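Local structure of ABC sugar transporter, periplasmic sugar binding protein (Legionella pneumophila subsp. pneumophila, 3ROT) at residues Y7-G12 with S63-T68; F53-L58 with S76-R81. The protein probably binds a sugar in the periplasm and delivers it to an ABC transporter. One frame throughout, in Å; residues are numbered along the deposited sequence.

Overall arrangement
From the N terminus the chain runs through strand 5-9, helix 16-32, strand 35-39 and helix 47-59 before reaching strand 64-67 and helix 76-85. Contact 1 closes the first long loop by setting 63-68 beside 7-12 in the parallel sheet of the N-terminal lobe. Contact 2 closes a shorter one, bringing helix 76-85 back beside helix 47-59 after the chain has passed through strand 64-67. Their segments alternate along the chain, so the two closures cross. They also touch: I54 and A57 of contact 2 pack on Y7, I9, I65 and T67 of contact 1, which ties the helix pair to one face of the sheet.

Contact 1: Y7-G12 with S63-T68; sequences YLITHG and SGIATT
Y7 and I65, L8 and A66, and I9 and T67 pair across two neighbouring parallel strands of the Rossmann-like sheet in the N-terminal lobe of this periplasmic binding protein. Backbone bonds run from Y7 N to G64 O, A66 N to Y7 O, I9 N to A66 O and T68 N to I9 O, the third nearly straight at 170°. On one face lie Y7, I9, I65 and T67. I9 points its CG1 branch away from its carbonyl carbon (chi1 -51°), and the extended chain carries CD1 to I65 CG2 at 3.9 Å; beta-branched I9, I65 and T67 suit this face, which helix 47-59 covers, and the Y7 ring lies against A57. The other face pairs L8 CD1 with A66 CB at 3.9 Å, and L8 also packs on F22 and A25 of helix 16-32. Past I9, the methyls T10 CG2 and T68 CG2 meet at 3.8 Å. T10 OG1 donates forward to G12 O at 2.7 Å, which would steady the turn. H11 packs its ring edge-to-face with W18 and hydrogen-bonds through NE2 to a glycerol, probably from crystallisation. Its other nitrogen, ND1, hydrogen-bonds T68 OG1 at 2.7 Å near the ring plane, and Q50 NE2 bonds the same hydroxyl.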
# COMPACT_ATOMS: atom_id res chain seq x y z
N TYR A 7 -0.63 22.73 -10.34
CA TYR A 7 0.09 21.64 -9.70
C TYR A 7 -0.52 21.26 -8.35
O TYR A 7 -0.97 22.12 -7.60
CB TYR A 7 1.55 22.03 -9.44
CG TYR A 7 2.44 22.06 -10.67
CD1 TYR A 7 3.01 20.89 -11.17
CD2 TYR A 7 2.75 23.26 -11.29
CE1 TYR A 7 3.87 20.92 -12.27
CE2 TYR A 7 3.61 23.31 -12.39
CZ TYR A 7 4.16 22.14 -12.87
OH TYR A 7 5.03 22.18 -13.94
N LEU A 8 -0.52 19.96 -8.07
CA LEU A 8 -1.00 19.44 -6.79
C LEU A 8 0.20 18.65 -6.29
O LEU A 8 0.56 17.62 -6.86
CB LEU A 8 -2.23 18.53 -6.96
CG LEU A 8 -2.66 17.74 -5.71
CD1 LEU A 8 -2.72 18.65 -4.49
CD2 LEU A 8 -4.01 17.08 -5.96
N ILE A 9 0.83 19.14 -5.24
CA ILE A 9 2.01 18.49 -4.71
C ILE A 9 1.79 17.96 -3.29
O ILE A 9 1.26 18.67 -2.44
CB ILE A 9 3.20 19.48 -4.75
CG1 ILE A 9 3.30 20.07 -6.17
CG2 ILE A 9 4.49 18.77 -4.36
CD1 ILE A 9 4.38 21.12 -6.38
N THR A 10 2.16 16.71 -3.05
CA THR A 10 2.00 16.10 -1.74
C THR A 10 3.26 15.38 -1.30
O THR A 10 4.22 15.27 -2.05
CB THR A 10 0.81 15.09 -1.70
OG1 THR A 10 1.10 13.98 -2.55
CG2 THR A 10 -0.47 15.78 -2.17
N HIS A 11 3.26 14.91 -0.06
CA HIS A 11 4.40 14.21 0.50
C HIS A 11 4.25 12.69 0.44
O HIS A 11 5.12 11.96 0.90
CB HIS A 11 4.62 14.64 1.96
CG HIS A 11 3.39 14.53 2.81
ND1 HIS A 11 2.46 15.54 2.92
CD2 HIS A 11 2.91 13.49 3.54
CE1 HIS A 11 1.47 15.14 3.69
NE2 HIS A 11 1.72 13.90 4.08
N GLY A 12 3.15 12.22 -0.13
CA GLY A 12 2.92 10.79 -0.23
C GLY A 12 1.92 10.47 -1.33
O GLY A 12 1.19 11.35 -1.79
N SER A 63 -0.01 28.58 -13.06
CA SER A 63 -1.11 29.45 -12.66
C SER A 63 -1.38 29.33 -11.16
O SER A 63 -1.92 30.25 -10.54
CB SER A 63 -2.38 29.10 -13.44
OG SER A 63 -2.20 29.32 -14.84
N GLY A 64 -1.01 28.19 -10.58
CA GLY A 64 -1.23 27.99 -9.17
C GLY A 64 -0.72 26.64 -8.71
O GLY A 64 -0.49 25.74 -9.51
N ILE A 65 -0.53 26.51 -7.40
CA ILE A 65 -0.05 25.28 -6.80
C ILE A 65 -0.79 24.99 -5.51
O ILE A 65 -1.04 25.89 -4.71
CB ILE A 65 1.47 25.35 -6.47
CG1 ILE A 65 2.30 25.44 -7.75
CG2 ILE A 65 1.90 24.10 -5.68
CD1 ILE A 65 3.79 25.56 -7.49
N ALA A 66 -1.17 23.73 -5.34
CA ALA A 66 -1.81 23.30 -4.11
C ALA A 66 -0.77 22.33 -3.56
O ALA A 66 -0.21 21.53 -4.31
CB ALA A 66 -3.11 22.57 -4.40
N THR A 67 -0.46 22.44 -2.28
CA THR A 67 0.55 21.57 -1.71
C THR A 67 0.35 21.33 -0.21
O THR A 67 -0.26 22.13 0.48
CB THR A 67 1.98 22.14 -1.94
OG1 THR A 67 2.96 21.19 -1.51
CG2 THR A 67 2.19 23.43 -1.16
N THR A 68 0.83 20.19 0.26
CA THR A 68 0.76 19.87 1.68
C THR A 68 2.02 20.52 2.25
O THR A 68 2.98 20.77 1.52
CB THR A 68 0.81 18.34 1.92
OG1 THR A 68 2.10 17.84 1.55
CG2 THR A 68 -0.24 17.63 1.09

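Contact 2: F53-L58 with S76-R81; sequences FIESAL and SKSLQR
Helices 53-58 and 76-81 run side by side in nearly the same direction, their axes 18° apart and 10.0 Å from each other at closest approach. The backbones come nearest where the CA atoms of E55 and S78 lie 6.3 Å apart, a spacing that the small serine permits; toward L58 and R81 the CA separation grows to 8.2 Å, and longer side chains fill the gap.

E55 turns its bent chain (chi2 53°) across the interface to S78 and R81, where each carboxylate oxygen takes a different partner. S78 OG donates to OE2 of E55 at 2.7 Å, and R81 NH1 meets OE1 of E55 at 2.5 Å in a salt bridge. The two donors come from opposite faces, S78 OG toward OE2 and R81 NH1 toward OE1, each well out of the carboxylate plane, and the salt bridge is bent, with an angle of 131° at the hydrogen. Two bonds on separate oxygens should limit rotation of the carboxylate, and the paired charges probably favour its ionised form.

R81 reaches across with its chain stretched out through NE. The L58 and R81 side chains lie alongside each other, pointing opposite ways. CD1 of L58 touches R81 CD at 3.5 Å, while its CB sits over the centre of one guanidinium face, so leucine supplies an apolar support for the flat group as E55 CG lies at its edge. On the side toward the sheet, I54 CG2 packs on S78 CB at 3.9 Å, and I54 and L58 also touch strand 64-67.

This is the packing of neighbouring parallel helices in successive beta-alpha units, here on one face of the parallel sheet in the N-terminal lobe of a Rossmann-like periplasmic binding protein fold.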
# COMPACT_ATOMS: atom_id res chain seq x y z
N PHE A 53 10.21 19.00 -5.90
CA PHE A 53 9.03 19.06 -6.77
C PHE A 53 8.48 20.49 -6.83
O PHE A 53 8.21 21.02 -7.91
CB PHE A 53 7.94 18.12 -6.26
CG PHE A 53 8.16 16.68 -6.61
CD1 PHE A 53 8.43 16.30 -7.92
CD2 PHE A 53 8.04 15.69 -5.64
CE1 PHE A 53 8.58 14.95 -8.26
CE2 PHE A 53 8.19 14.34 -5.97
CZ PHE A 53 8.46 13.98 -7.28
N ILE A 54 8.29 21.10 -5.67
CA ILE A 54 7.77 22.46 -5.57
C ILE A 54 8.69 23.43 -6.29
O ILE A 54 8.24 24.34 -6.98
CB ILE A 54 7.66 22.90 -4.09
CG1 ILE A 54 6.61 22.05 -3.37
CG2 ILE A 54 7.32 24.37 -4.01
CD1 ILE A 54 6.54 22.29 -1.88
N GLU A 55 9.99 23.23 -6.10
CA GLU A 55 11.01 24.07 -6.71
C GLU A 55 10.96 23.98 -8.24
O GLU A 55 10.95 25.00 -8.93
CB GLU A 55 12.38 23.64 -6.19
CG GLU A 55 13.28 24.78 -5.73
CD GLU A 55 12.62 25.70 -4.72
OE1 GLU A 55 11.82 26.56 -5.13
OE2 GLU A 55 12.89 25.55 -3.51
N SER A 56 10.92 22.77 -8.78
CA SER A 56 10.86 22.62 -10.22
C SER A 56 9.53 23.12 -10.77
O SER A 56 9.46 23.60 -11.89
CB SER A 56 11.10 21.16 -10.64
OG SER A 56 10.20 20.27 -9.99
N ALA A 57 8.48 23.02 -9.97
CA ALA A 57 7.17 23.50 -10.40
C ALA A 57 7.22 25.02 -10.56
O ALA A 57 6.73 25.57 -11.54
CB ALA A 57 6.10 23.12 -9.39
N LEU A 58 7.83 25.69 -9.58
CA LEU A 58 7.96 27.15 -9.59
C LEU A 58 8.65 27.67 -10.85
O LEU A 58 8.26 28.70 -11.39
CB LEU A 58 8.74 27.64 -8.37
CG LEU A 58 8.10 27.44 -7.00
CD1 LEU A 58 9.00 27.99 -5.91
CD2 LEU A 58 6.76 28.13 -6.97
N SER A 76 9.81 26.55 3.94
CA SER A 76 9.91 28.00 4.05
C SER A 76 10.46 28.74 2.84
O SER A 76 9.80 29.60 2.26
CB SER A 76 10.74 28.36 5.27
OG SER A 76 10.20 27.75 6.43
N LYS A 77 11.68 28.39 2.45
CA LYS A 77 12.33 29.05 1.32
C LYS A 77 11.53 28.92 0.03
O LYS A 77 11.38 29.89 -0.71
CB LYS A 77 13.73 28.47 1.12
CG LYS A 77 14.67 29.41 0.40
CD LYS A 77 15.85 29.76 1.29
CE LYS A 77 15.39 30.29 2.64
NZ LYS A 77 16.53 30.56 3.56
N SER A 78 11.04 27.72 -0.23
CA SER A 78 10.26 27.47 -1.44
C SER A 78 8.98 28.30 -1.43
O SER A 78 8.60 28.88 -2.45
CB SER A 78 9.90 25.98 -1.53
OG SER A 78 11.07 25.18 -1.49
N LEU A 79 8.31 28.34 -0.28
CA LEU A 79 7.08 29.10 -0.13
C LEU A 79 7.34 30.58 -0.33
O LEU A 79 6.58 31.27 -1.02
CB LEU A 79 6.49 28.87 1.27
CG LEU A 79 5.90 27.47 1.46
CD1 LEU A 79 5.46 27.30 2.91
CD2 LEU A 79 4.72 27.27 0.50
N GLN A 80 8.41 31.08 0.28
CA GLN A 80 8.78 32.48 0.15
C GLN A 80 9.12 32.79 -1.31
O GLN A 80 8.73 33.84 -1.84
CB GLN A 80 9.96 32.80 1.06
CG GLN A 80 9.56 32.97 2.52
CD GLN A 80 10.75 33.08 3.44
OE1 GLN A 80 11.78 33.64 3.08
NE2 GLN A 80 10.61 32.56 4.66
N ARG A 81 9.83 31.87 -1.95
CA ARG A 81 10.19 32.06 -3.35
C ARG A 81 8.90 32.19 -4.16
O ARG A 81 8.73 33.15 -4.92
CB ARG A 81 11.00 30.87 -3.86
CG ARG A 81 11.39 30.96 -5.33
CD ARG A 81 12.09 29.69 -5.80
NE ARG A 81 12.13 29.59 -7.26
CZ ARG A 81 12.51 28.50 -7.93
NH1 ARG A 81 12.88 27.40 -7.29
NH2 ARG A 81 12.51 28.52 -9.26